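Local atomic coordinates of cortical-lytic enzyme (Bacillus cereus, PDB entry 4S3J), a protein that acts as an N-acetylglucosaminidase that degrades partially broken-down cortex peptidoglycan, probably recognising its muramic acid delta-lactam, during spore germination. Residues V105-I118 with T126-F139. Numbering follows the deposited sequence.
Sequences VESIAYLQPSTIPI and TRAINPFLTYLAYF
F139 N bonds to L111 O at 2.8 Å, where the C-terminal end of strand 104-111 runs beside the parallel strand 135-143. With helix 120-129 between them, the strands form a beta-alpha-beta unit of the family 18 TIM barrel. L111 and F139 lose the most surface in this contact. L111 has CG anti to its backbone N (chi1 171°), which carries the branched end to the helix side of the sheet. There CD1 lies 3.5 Å from OG1 of T126, whose hydroxyl bonds to L122 O. CD2 is 4.1 Å from Y138 CD1. L111 O meets the edge of the Y138 ring, in its plane. P113 CD touches the same edge, 3.4 Å from Y138 CE1, and the Y138 hydroxyl bonds to T153 O. F139 lies alongside Q112, amide and ring planes 88° apart and Q112 NE2 3.9 Å from F139 CD1; Q112 OE1 bonds to K409 NZ. The F139 side chain is about 6 Å from that of E220, the probable proton donor, so this part of the strand pair is close to the active site. On the face turned to the barrel interior, with I108 and Y135, A137 CB sits over one face of the Y110 ring, 3.6 Å from its centroid. On the helix side, A109 CB rests against L133 CD2. At the N-terminal end, S107 N donates to T134 OG1, which also bonds to T428 O. S107 O accepts from Y135 N. T134 N is shared between S107 O and S107 OG in two bent bonds. S107 OG donates to F132 O, in the carbonyl plane on a lone pair, at 2.7 Å.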
loop_
_atom_site.group_PDB
_atom_site.type_symbol
_atom_site.label_atom_id
_atom_site.label_comp_id
_atom_site.label_asym_id
_atom_site.label_seq_id
_atom_site.Cartn_x
_atom_site.Cartn_y
_atom_site.Cartn_z
ATOM N N VAL A 105 -8.281 10.885 3.797
ATOM C CA VAL A 105 -7.005 10.177 3.678
ATOM C C VAL A 105 -6.255 10.703 2.457
ATOM O O VAL A 105 -6.865 11.146 1.481
ATOM C CB VAL A 105 -7.230 8.632 3.570
ATOM C CG1 VAL A 105 -7.758 8.225 2.194
ATOM C CG2 VAL A 105 -5.969 7.875 3.892
ATOM N N GLU A 106 -4.930 10.661 2.503
ATOM C CA GLU A 106 -4.128 10.860 1.305
ATOM C C GLU A 106 -3.603 9.505 0.875
ATOM O O GLU A 106 -3.193 8.705 1.713
ATOM C CB GLU A 106 -2.986 11.858 1.536
ATOM C CG GLU A 106 -3.515 13.253 1.853
ATOM C CD GLU A 106 -2.496 14.374 1.746
ATOM O OE1 GLU A 106 -1.345 14.119 1.373
ATOM O OE2 GLU A 106 -2.876 15.532 2.012
ATOM N N SER A 107 -3.660 9.248 -0.428
ATOM C CA SER A 107 -3.234 7.979 -1.004
ATOM C C SER A 107 -2.158 8.230 -2.044
ATOM O O SER A 107 -2.252 9.181 -2.805
ATOM C CB SER A 107 -4.431 7.260 -1.635
ATOM O OG SER A 107 -5.027 8.098 -2.608
ATOM N N ILE A 108 -1.160 7.348 -2.085
ATOM C CA ILE A 108 -0.115 7.364 -3.091
ATOM C C ILE A 108 -0.070 6.003 -3.752
ATOM O O ILE A 108 -0.321 5.005 -3.082
ATOM C CB ILE A 108 1.279 7.637 -2.503
ATOM C CG1 ILE A 108 1.278 8.943 -1.701
ATOM C CG2 ILE A 108 2.342 7.636 -3.611
ATOM C CD1 ILE A 108 2.464 9.043 -0.784
ATOM N N ALA A 109 0.209 5.950 -5.047
ATOM C CA ALA A 109 0.596 4.685 -5.678
ATOM C C ALA A 109 1.826 4.871 -6.554
ATOM O O ALA A 109 1.937 5.858 -7.278
ATOM C CB ALA A 109 -0.532 4.113 -6.497
ATOM N N TYR A 110 2.728 3.894 -6.504
ATOM C CA TYR A 110 3.942 3.889 -7.295
ATOM C C TYR A 110 3.761 3.111 -8.582
ATOM O O TYR A 110 3.086 2.086 -8.595
ATOM C CB TYR A 110 5.103 3.278 -6.492
ATOM C CG TYR A 110 5.697 4.239 -5.481
ATOM C CD1 TYR A 110 5.079 4.486 -4.265
ATOM C CD2 TYR A 110 6.879 4.925 -5.768
ATOM C CE1 TYR A 110 5.624 5.385 -3.346
ATOM C CE2 TYR A 110 7.424 5.828 -4.850
ATOM C CZ TYR A 110 6.786 6.050 -3.638
ATOM O OH TYR A 110 7.280 6.952 -2.700
ATOM N N LEU A 111 4.392 3.598 -9.651
ATOM C CA LEU A 111 4.426 2.951 -10.960
ATOM C C LEU A 111 5.868 2.676 -11.300
ATOM O O LEU A 111 6.675 3.608 -11.290
ATOM C CB LEU A 111 3.802 3.855 -12.034
ATOM C CG LEU A 111 3.921 3.449 -13.500
ATOM C CD1 LEU A 111 3.088 2.197 -13.766
ATOM C CD2 LEU A 111 3.508 4.575 -14.449
ATOM N N GLN A 112 6.203 1.426 -11.601
ATOM C CA GLN A 112 7.570 1.048 -11.924
ATOM C C GLN A 112 7.582 0.116 -13.116
ATOM O O GLN A 112 7.540 -1.096 -12.935
ATOM C CB GLN A 112 8.243 0.364 -10.733
ATOM C CG GLN A 112 9.693 -0.018 -11.019
ATOM C CD GLN A 112 10.246 -1.059 -10.063
ATOM O OE1 GLN A 112 9.587 -2.051 -9.743
ATOM N NE2 GLN A 112 11.463 -0.822 -9.588
ATOM N N PRO A 113 7.662 0.664 -14.331
ATOM C CA PRO A 113 7.674 -0.216 -15.508
ATOM C C PRO A 113 8.993 -0.963 -15.675
ATOM O O PRO A 113 10.015 -0.534 -15.131
ATOM C CB PRO A 113 7.432 0.752 -16.677
ATOM C CG PRO A 113 6.914 1.999 -16.055
ATOM C CD PRO A 113 7.580 2.077 -14.721
ATOM N N SER A 114 8.950 -2.064 -16.416
ATOM C CA SER A 114 10.123 -2.901 -16.643
ATOM C C SER A 114 10.494 -2.960 -18.122
ATOM O O SER A 114 11.399 -3.697 -18.502
ATOM C CB SER A 114 9.876 -4.319 -16.125
ATOM O OG SER A 114 8.769 -4.906 -16.777
ATOM N N THR A 115 9.798 -2.187 -18.950
ATOM C CA THR A 115 10.045 -2.203 -20.386
ATOM C C THR A 115 10.046 -0.808 -20.979
ATOM O O THR A 115 9.558 0.152 -20.374
ATOM C CB THR A 115 8.989 -3.039 -21.129
ATOM O OG1 THR A 115 7.707 -2.405 -21.025
ATOM C CG2 THR A 115 8.910 -4.442 -20.556
ATOM N N ILE A 116 10.606 -0.701 -22.176
ATOM C CA ILE A 116 10.511 0.521 -22.953
ATOM C C ILE A 116 10.039 0.147 -24.349
ATOM O O ILE A 116 10.708 -0.640 -25.027
ATOM C CB ILE A 116 11.868 1.270 -23.042
ATOM C CG1 ILE A 116 12.406 1.591 -21.645
ATOM C CG2 ILE A 116 11.719 2.564 -23.843
ATOM C CD1 ILE A 116 13.864 2.020 -21.626
ATOM N N PRO A 117 8.872 0.672 -24.773
ATOM C CA PRO A 117 7.935 1.538 -24.040
ATOM C C PRO A 117 7.198 0.821 -22.908
ATOM O O PRO A 117 7.276 -0.395 -22.801
ATOM C CB PRO A 117 6.950 1.990 -25.124
ATOM C CG PRO A 117 6.995 0.918 -26.143
ATOM C CD PRO A 117 8.406 0.407 -26.146
ATOM N N ILE A 118 6.499 1.588 -22.076
ATOM C CA ILE A 118 5.715 1.027 -20.982
ATOM C C ILE A 118 4.624 0.128 -21.557
ATOM O O ILE A 118 3.975 0.485 -22.538
ATOM C CB ILE A 118 5.068 2.124 -20.120
ATOM C CG1 ILE A 118 6.110 3.103 -19.589
ATOM C CG2 ILE A 118 4.309 1.518 -18.924
ATOM C CD1 ILE A 118 5.499 4.371 -18.998
ATOM N N THR A 126 -2.761 2.136 -14.587
ATOM C CA THR A 126 -2.524 3.454 -14.015
ATOM C C THR A 126 -3.770 4.331 -14.174
ATOM O O THR A 126 -4.174 5.031 -13.239
ATOM C CB THR A 126 -1.314 4.141 -14.688
ATOM O OG1 THR A 126 -0.146 3.328 -14.535
ATOM C CG2 THR A 126 -1.047 5.514 -14.073
ATOM N N ARG A 127 -4.374 4.311 -15.357
ATOM C CA ARG A 127 -5.592 5.082 -15.579
ATOM C C ARG A 127 -6.733 4.619 -14.674
ATOM O O ARG A 127 -7.536 5.448 -14.217
ATOM C CB ARG A 127 -6.027 4.996 -17.040
ATOM C CG ARG A 127 -5.091 5.680 -17.995
ATOM C CD ARG A 127 -5.721 5.871 -19.364
ATOM N NE ARG A 127 -4.827 6.615 -20.247
ATOM C CZ ARG A 127 -4.057 6.068 -21.188
ATOM N NH1 ARG A 127 -4.052 4.755 -21.389
ATOM N NH2 ARG A 127 -3.278 6.845 -21.930
ATOM N N ALA A 128 -6.825 3.312 -14.452
ATOM C CA ALA A 128 -7.903 2.762 -13.638
ATOM C C ALA A 128 -7.766 3.192 -12.180
ATOM O O ALA A 128 -8.758 3.453 -11.506
ATOM C CB ALA A 128 -7.923 1.239 -13.726
ATOM N N ILE A 129 -6.527 3.295 -11.711
ATOM C CA ILE A 129 -6.251 3.572 -10.303
ATOM C C ILE A 129 -6.207 5.074 -10.008
ATOM O O ILE A 129 -6.541 5.497 -8.914
ATOM C CB ILE A 129 -4.933 2.874 -9.884
ATOM C CG1 ILE A 129 -5.212 1.366 -9.759
ATOM C CG2 ILE A 129 -4.384 3.435 -8.572
ATOM C CD1 ILE A 129 -3.981 0.499 -9.517
ATOM N N ASN A 130 -5.825 5.870 -10.999
ATOM C CA ASN A 130 -5.632 7.315 -10.802
ATOM C C ASN A 130 -6.767 8.063 -10.070
ATOM O O ASN A 130 -6.495 8.965 -9.265
ATOM C CB ASN A 130 -5.394 7.997 -12.156
ATOM C CG ASN A 130 -4.834 9.397 -12.007
ATOM O OD1 ASN A 130 -3.886 9.620 -11.251
ATOM N ND2 ASN A 130 -5.450 10.354 -12.687
ATOM N N PRO A 131 -8.036 7.734 -10.357
ATOM C CA PRO A 131 -9.111 8.445 -9.652
ATOM C C PRO A 131 -9.063 8.273 -8.131
ATOM O O PRO A 131 -9.545 9.142 -7.408
ATOM C CB PRO A 131 -10.380 7.805 -10.221
ATOM C CG PRO A 131 -9.995 7.235 -11.502
ATOM C CD PRO A 131 -8.565 6.815 -11.377
ATOM N N PHE A 132 -8.449 7.184 -7.669
ATOM C CA PHE A 132 -8.359 6.865 -6.248
ATOM C C PHE A 132 -7.126 7.470 -5.561
ATOM O O PHE A 132 -6.894 7.189 -4.376
ATOM C CB PHE A 132 -8.312 5.335 -6.034
ATOM C CG PHE A 132 -9.478 4.577 -6.595
ATOM C CD1 PHE A 132 -9.460 4.090 -7.895
ATOM C CD2 PHE A 132 -10.572 4.304 -5.794
ATOM C CE1 PHE A 132 -10.528 3.373 -8.392
ATOM C CE2 PHE A 132 -11.644 3.588 -6.289
ATOM C CZ PHE A 132 -11.620 3.125 -7.592
ATOM N N LEU A 133 -6.353 8.296 -6.279
ATOM C CA LEU A 133 -5.050 8.763 -5.799
ATOM C C LEU A 133 -4.954 10.249 -5.470
ATOM O O LEU A 133 -5.432 11.108 -6.222
ATOM C CB LEU A 133 -3.978 8.477 -6.839
ATOM C CG LEU A 133 -3.778 7.025 -7.237
ATOM C CD1 LEU A 133 -2.604 6.987 -8.224
ATOM C CD2 LEU A 133 -3.515 6.150 -6.035
ATOM N N THR A 134 -4.282 10.558 -4.368
ATOM C CA THR A 134 -3.865 11.932 -4.122
ATOM C C THR A 134 -2.601 12.221 -4.935
ATOM O O THR A 134 -2.442 13.312 -5.523
ATOM C CB THR A 134 -3.585 12.199 -2.624
ATOM O OG1 THR A 134 -4.681 11.725 -1.824
ATOM C CG2 THR A 134 -3.370 13.693 -2.387
ATOM N N TYR A 135 -1.710 11.225 -4.952
ATOM C CA TYR A 135 -0.420 11.313 -5.624
ATOM C C TYR A 135 -0.140 10.084 -6.481
ATOM O O TYR A 135 -0.475 8.980 -6.076
ATOM C CB TYR A 135 0.708 11.438 -4.601
ATOM C CG TYR A 135 0.664 12.643 -3.707
ATOM C CD1 TYR A 135 1.228 13.826 -4.115
ATOM C CD2 TYR A 135 0.081 12.580 -2.449
ATOM C CE1 TYR A 135 1.206 14.928 -3.312
ATOM C CE2 TYR A 135 0.056 13.683 -1.624
ATOM C CZ TYR A 135 0.622 14.855 -2.069
ATOM O OH TYR A 135 0.621 15.992 -1.281
ATOM N N LEU A 136 0.497 10.294 -7.638
ATOM C CA LEU A 136 1.013 9.230 -8.504
ATOM C C LEU A 136 2.527 9.359 -8.568
ATOM O O LEU A 136 3.048 10.433 -8.907
ATOM C CB LEU A 136 0.405 9.314 -9.898
ATOM C CG LEU A 136 0.908 8.294 -10.923
ATOM C CD1 LEU A 136 0.565 6.841 -10.499
ATOM C CD2 LEU A 136 0.344 8.600 -12.296
ATOM N N ALA A 137 3.223 8.275 -8.248
ATOM C CA ALA A 137 4.684 8.276 -8.133
ATOM C C ALA A 137 5.356 7.422 -9.189
ATOM O O ALA A 137 5.445 6.198 -9.036
ATOM C CB ALA A 137 5.110 7.792 -6.756
ATOM N N TYR A 138 5.859 8.060 -10.244
ATOM C CA TYR A 138 6.537 7.349 -11.310
ATOM C C TYR A 138 7.993 7.099 -10.925
ATOM O O TYR A 138 8.815 8.015 -10.830
ATOM C CB TYR A 138 6.394 8.121 -12.626
ATOM C CG TYR A 138 6.913 7.402 -13.864
ATOM C CD1 TYR A 138 7.245 6.062 -13.840
ATOM C CD2 TYR A 138 7.096 8.090 -15.056
ATOM C CE1 TYR A 138 7.733 5.428 -14.967
ATOM C CE2 TYR A 138 7.560 7.452 -16.187
ATOM C CZ TYR A 138 7.889 6.138 -16.137
ATOM O OH TYR A 138 8.375 5.498 -17.269
ATOM N N PHE A 139 8.296 5.828 -10.691
ATOM C CA PHE A 139 9.593 5.398 -10.191
ATOM C C PHE A 139 10.500 5.037 -11.364
ATOM O O PHE A 139 10.183 4.062 -12.070
ATOM C CB PHE A 139 9.410 4.175 -9.280
ATOM C CG PHE A 139 10.639 3.818 -8.479
ATOM C CD1 PHE A 139 11.654 3.074 -9.038
ATOM C CD2 PHE A 139 10.740 4.181 -7.142
ATOM C CE1 PHE A 139 12.785 2.734 -8.290
ATOM C CE2 PHE A 139 11.855 3.834 -6.408
ATOM C CZ PHE A 139 12.863 3.114 -6.976
#